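Local structure of DUF5636 domain-containing protein (Legionella pneumophila subsp. pneumophila str. Philadelphia 1, 4RD8) at residues A[33-38]-A[181-186]. The protein is of unknown function, a largely helical Legionella pneumophila protein with no beta strands that belongs to the DUF5636 family. The protein carries 3 engineered substitutions. Residues are numbered along the deposited sequence; the frame is centred on the assembly and turned at random.
Sequences KIENYL and DVLIDK
Leu183 fits against Ile34 and Glu35 where two helices of this strand-free, mainly helical DUF5636 protein, 25-38 and the short 179-184, meet in the buried interior. Its CD2 methyl packs on the aliphatic base of Glu35, 3.9 Å from CB, and lies more loosely against CG2 of Ile34. One turn further along helix 25-38, Leu38 reaches over with CD1, which sits 3.9 Å from CG2 of Ile184, the two side chains running at a slant to each other. The same CD1 covers the carbonyl O of Leu183 at 3.4 Å; this buried oxygen has no hydrogen-bond partner in the model. Glu35 carries the polar side of the contact. With CG anti to the backbone N (chi1 -169°) and the chain extended beyond it, the carboxylate arrives beside Val182, OE2 lying 3.5 Å from CG1. No direct hydrogen bond joins the segments. A single water bridges the helices, donating one hydrogen to Glu35 OE2 at 2.6 Å and the other to Val182 O at 2.7 Å. Behind them, helix 130-144 backs both: Ile138 touches Ile34, Trp135 packs on Ile184, and Gln134 NE2 donates to Ile184 O.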
ATOM      1  N   LYS A  33      -8.282   6.349 -10.257  1.00 23.08           N
ATOM      2  CA  LYS A  33      -7.080   7.174 -10.149  1.00 25.88           C
ATOM      3  C   LYS A  33      -5.915   6.375  -9.542  1.00 23.99           C
ATOM      4  O   LYS A  33      -4.783   6.454 -10.033  1.00 25.73           O
ATOM      5  CB  LYS A  33      -7.375   8.444  -9.338  1.00 24.71           C
ATOM      6  CG  LYS A  33      -8.383   9.381 -10.003  1.00 28.19           C
ATOM      7  CD  LYS A  33      -7.834   9.986 -11.279  1.00 34.27           C
ATOM      8  CE  LYS A  33      -6.802  11.065 -10.995  1.00 39.95           C
ATOM      9  NZ  LYS A  33      -7.429  12.325 -10.510  1.00 38.35           N
ATOM     10  N   ILE A  34      -6.202   5.602  -8.500  1.00 23.71           N
ATOM     11  CA  ILE A  34      -5.189   4.753  -7.865  1.00 21.11           C
ATOM     12  C   ILE A  34      -4.649   3.723  -8.848  1.00 20.61           C
ATOM     13  O   ILE A  34      -3.438   3.534  -8.954  1.00 24.54           O
ATOM     14  CB  ILE A  34      -5.746   4.063  -6.608  1.00 20.12           C
ATOM     15  CG1 ILE A  34      -5.956   5.113  -5.519  1.00 20.29           C
ATOM     16  CG2 ILE A  34      -4.811   2.964  -6.121  1.00 20.99           C
ATOM     17  CD1 ILE A  34      -6.626   4.569  -4.273  1.00 22.81           C
ATOM     18  N   GLU A  35      -5.548   3.080  -9.586  1.00 25.71           N
ATOM     19  CA  GLU A  35      -5.150   2.056 -10.547  1.00 25.22           C
ATOM     20  C   GLU A  35      -4.250   2.674 -11.605  1.00 28.12           C
ATOM     21  O   GLU A  35      -3.231   2.102 -11.980  1.00 29.16           O
ATOM     22  CB  GLU A  35      -6.383   1.430 -11.208  1.00 28.09           C
ATOM     23  CG  GLU A  35      -6.092   0.188 -12.023  1.00 35.23           C
ATOM     24  CD  GLU A  35      -7.254  -0.198 -12.913  1.00 45.43           C
ATOM     25  OE1 GLU A  35      -7.895   0.720 -13.473  1.00 44.62           O
ATOM     26  OE2 GLU A  35      -7.530  -1.412 -13.052  1.00 52.71           O
ATOM     27  N   ASN A  36      -4.623   3.860 -12.073  1.00 24.76           N
ATOM     28  CA  ASN A  36      -3.873   4.524 -13.128  1.00 27.38           C
ATOM     29  C   ASN A  36      -2.504   5.003 -12.652  1.00 29.62           C
ATOM     30  O   ASN A  36      -1.565   5.085 -13.439  1.00 32.21           O
ATOM     31  CB  ASN A  36      -4.680   5.691 -13.706  1.00 29.68           C
ATOM     32  CG  ASN A  36      -5.809   5.229 -14.608  1.00 47.84           C
ATOM     33  OD1 ASN A  36      -5.801   4.101 -15.103  1.00 55.18           O
ATOM     34  ND2 ASN A  36      -6.782   6.107 -14.834  1.00 53.25           N
ATOM     35  N   TYR A  37      -2.413   5.325 -11.365  1.00 28.03           N
ATOM     36  CA  TYR A  37      -1.166   5.766 -10.752  1.00 26.95           C
ATOM     37  C   TYR A  37      -0.205   4.583 -10.593  1.00 25.64           C
ATOM     38  O   TYR A  37       0.932   4.629 -11.050  1.00 28.80           O
ATOM     39  CB  TYR A  37      -1.450   6.455  -9.402  1.00 23.50           C
ATOM     40  CG  TYR A  37      -0.216   6.644  -8.535  1.00 25.58           C
ATOM     41  CD1 TYR A  37       0.798   7.516  -8.911  1.00 29.06           C
ATOM     42  CD2 TYR A  37      -0.069   5.941  -7.349  1.00 24.56           C
ATOM     43  CE1 TYR A  37       1.929   7.685  -8.122  1.00 25.41           C
ATOM     44  CE2 TYR A  37       1.054   6.095  -6.557  1.00 23.66           C
ATOM     45  CZ  TYR A  37       2.046   6.970  -6.943  1.00 24.62           C
ATOM     46  OH  TYR A  37       3.161   7.119  -6.158  1.00 28.00           O
ATOM     47  N   LEU A  38      -0.676   3.507  -9.979  1.00 26.02           N
ATOM     48  CA  LEU A  38       0.176   2.333  -9.752  1.00 23.61           C
ATOM     49  C   LEU A  38       0.668   1.651 -11.032  1.00 25.18           C
ATOM     50  O   LEU A  38       1.708   0.990 -11.020  1.00 29.27           O
ATOM     51  CB  LEU A  38      -0.540   1.317  -8.844  1.00 24.01           C
ATOM     52  CG  LEU A  38      -0.856   1.838  -7.438  1.00 21.96           C
ATOM     53  CD1 LEU A  38      -1.633   0.798  -6.646  1.00 27.12           C
ATOM     54  CD2 LEU A  38       0.415   2.241  -6.680  1.00 23.36           C
ATOM     55  N   ASP A 181      -7.805  -6.895  -4.948  1.00 24.14           N
ATOM     56  CA  ASP A 181      -6.969  -7.511  -5.983  1.00 25.23           C
ATOM     57  C   ASP A 181      -6.640  -6.572  -7.152  1.00 25.31           C
ATOM     58  O   ASP A 181      -5.484  -6.456  -7.567  1.00 25.15           O
ATOM     59  CB  ASP A 181      -7.660  -8.744  -6.568  1.00 26.38           C
ATOM     60  CG  ASP A 181      -7.799  -9.884  -5.573  1.00 29.40           C
ATOM     61  OD1 ASP A 181      -7.124  -9.870  -4.517  1.00 30.49           O
ATOM     62  OD2 ASP A 181      -8.575 -10.823  -5.873  1.00 27.70           O
ATOM     63  N   VAL A 182      -7.666  -5.932  -7.707  1.00 23.77           N
ATOM     64  CA  VAL A 182      -7.500  -5.130  -8.925  1.00 23.62           C
ATOM     65  C   VAL A 182      -6.579  -3.936  -8.698  1.00 21.03           C
ATOM     66  O   VAL A 182      -5.844  -3.505  -9.612  1.00 22.99           O
ATOM     67  CB  VAL A 182      -8.872  -4.670  -9.479  1.00 27.66           C
ATOM     68  CG1 VAL A 182      -8.706  -3.658 -10.587  1.00 36.46           C
ATOM     69  CG2 VAL A 182      -9.647  -5.872  -9.995  1.00 27.67           C
ATOM     70  N   LEU A 183      -6.593  -3.416  -7.474  1.00 19.60           N
ATOM     71  CA  LEU A 183      -5.798  -2.241  -7.147  1.00 24.57           C
ATOM     72  C   LEU A 183      -4.379  -2.571  -6.710  1.00 21.68           C
ATOM     73  O   LEU A 183      -3.429  -1.989  -7.223  1.00 25.05           O
ATOM     74  CB  LEU A 183      -6.475  -1.408  -6.056  1.00 24.78           C
ATOM     75  CG  LEU A 183      -7.783  -0.754  -6.508  1.00 22.89           C
ATOM     76  CD1 LEU A 183      -8.271   0.204  -5.433  1.00 26.80           C
ATOM     77  CD2 LEU A 183      -7.606  -0.043  -7.849  1.00 25.09           C
ATOM     78  N   ILE A 184      -4.235  -3.506  -5.775  1.00 19.51           N
ATOM     79  CA  ILE A 184      -2.953  -3.684  -5.105  1.00 20.40           C
ATOM     80  C   ILE A 184      -2.532  -5.131  -4.931  1.00 20.39           C
ATOM     81  O   ILE A 184      -1.539  -5.408  -4.264  1.00 21.85           O
ATOM     82  CB  ILE A 184      -2.949  -3.003  -3.714  1.00 19.91           C
ATOM     83  CG1 ILE A 184      -4.049  -3.615  -2.834  1.00 25.09           C
ATOM     84  CG2 ILE A 184      -3.085  -1.473  -3.850  1.00 21.37           C
ATOM     85  CD1 ILE A 184      -4.036  -3.149  -1.407  1.00 28.09           C
ATOM     86  N   ASP A 185      -3.283  -6.070  -5.503  1.00 19.20           N
ATOM     87  CA  ASP A 185      -2.901  -7.479  -5.384  1.00 21.01           C
ATOM     88  C   ASP A 185      -3.070  -8.203  -6.727  1.00 21.69           C
ATOM     89  O   ASP A 185      -3.466  -9.371  -6.772  1.00 23.56           O
ATOM     90  CB  ASP A 185      -3.719  -8.162  -4.277  1.00 21.47           C
ATOM     91  CG  ASP A 185      -2.880  -9.051  -3.379  1.00 30.15           C
ATOM     92  OD1 ASP A 185      -1.658  -9.142  -3.589  1.00 28.51           O
ATOM     93  OD2 ASP A 185      -3.449  -9.654  -2.441  1.00 32.21           O
ATOM     94  N   LYS A 186      -2.754  -7.493  -7.813  1.00 21.22           N
ATOM     95  CA  LYS A 186      -2.976  -8.003  -9.175  1.00 23.07           C
ATOM     96  C   LYS A 186      -1.745  -8.736  -9.688  1.00 26.99           C
ATOM     97  O   LYS A 186      -1.001  -8.226 -10.529  1.00 25.98           O
ATOM     98  CB  LYS A 186      -3.343  -6.863 -10.138  1.00 30.07           C
ATOM     99  CG  LYS A 186      -4.094  -7.304 -11.395  1.00 28.72           C
ATOM    100  CD  LYS A 186      -5.442  -7.950 -11.029  1.00 32.96           C
ATOM    101  CE  LYS A 186      -6.250  -8.339 -12.267  1.00 37.83           C
ATOM    102  NZ  LYS A 186      -5.696  -9.517 -12.991  1.00 35.98           N
TER
HETATM  103  O   HOH W   1      -5.937  -3.314 -12.264  1.00 32.45           O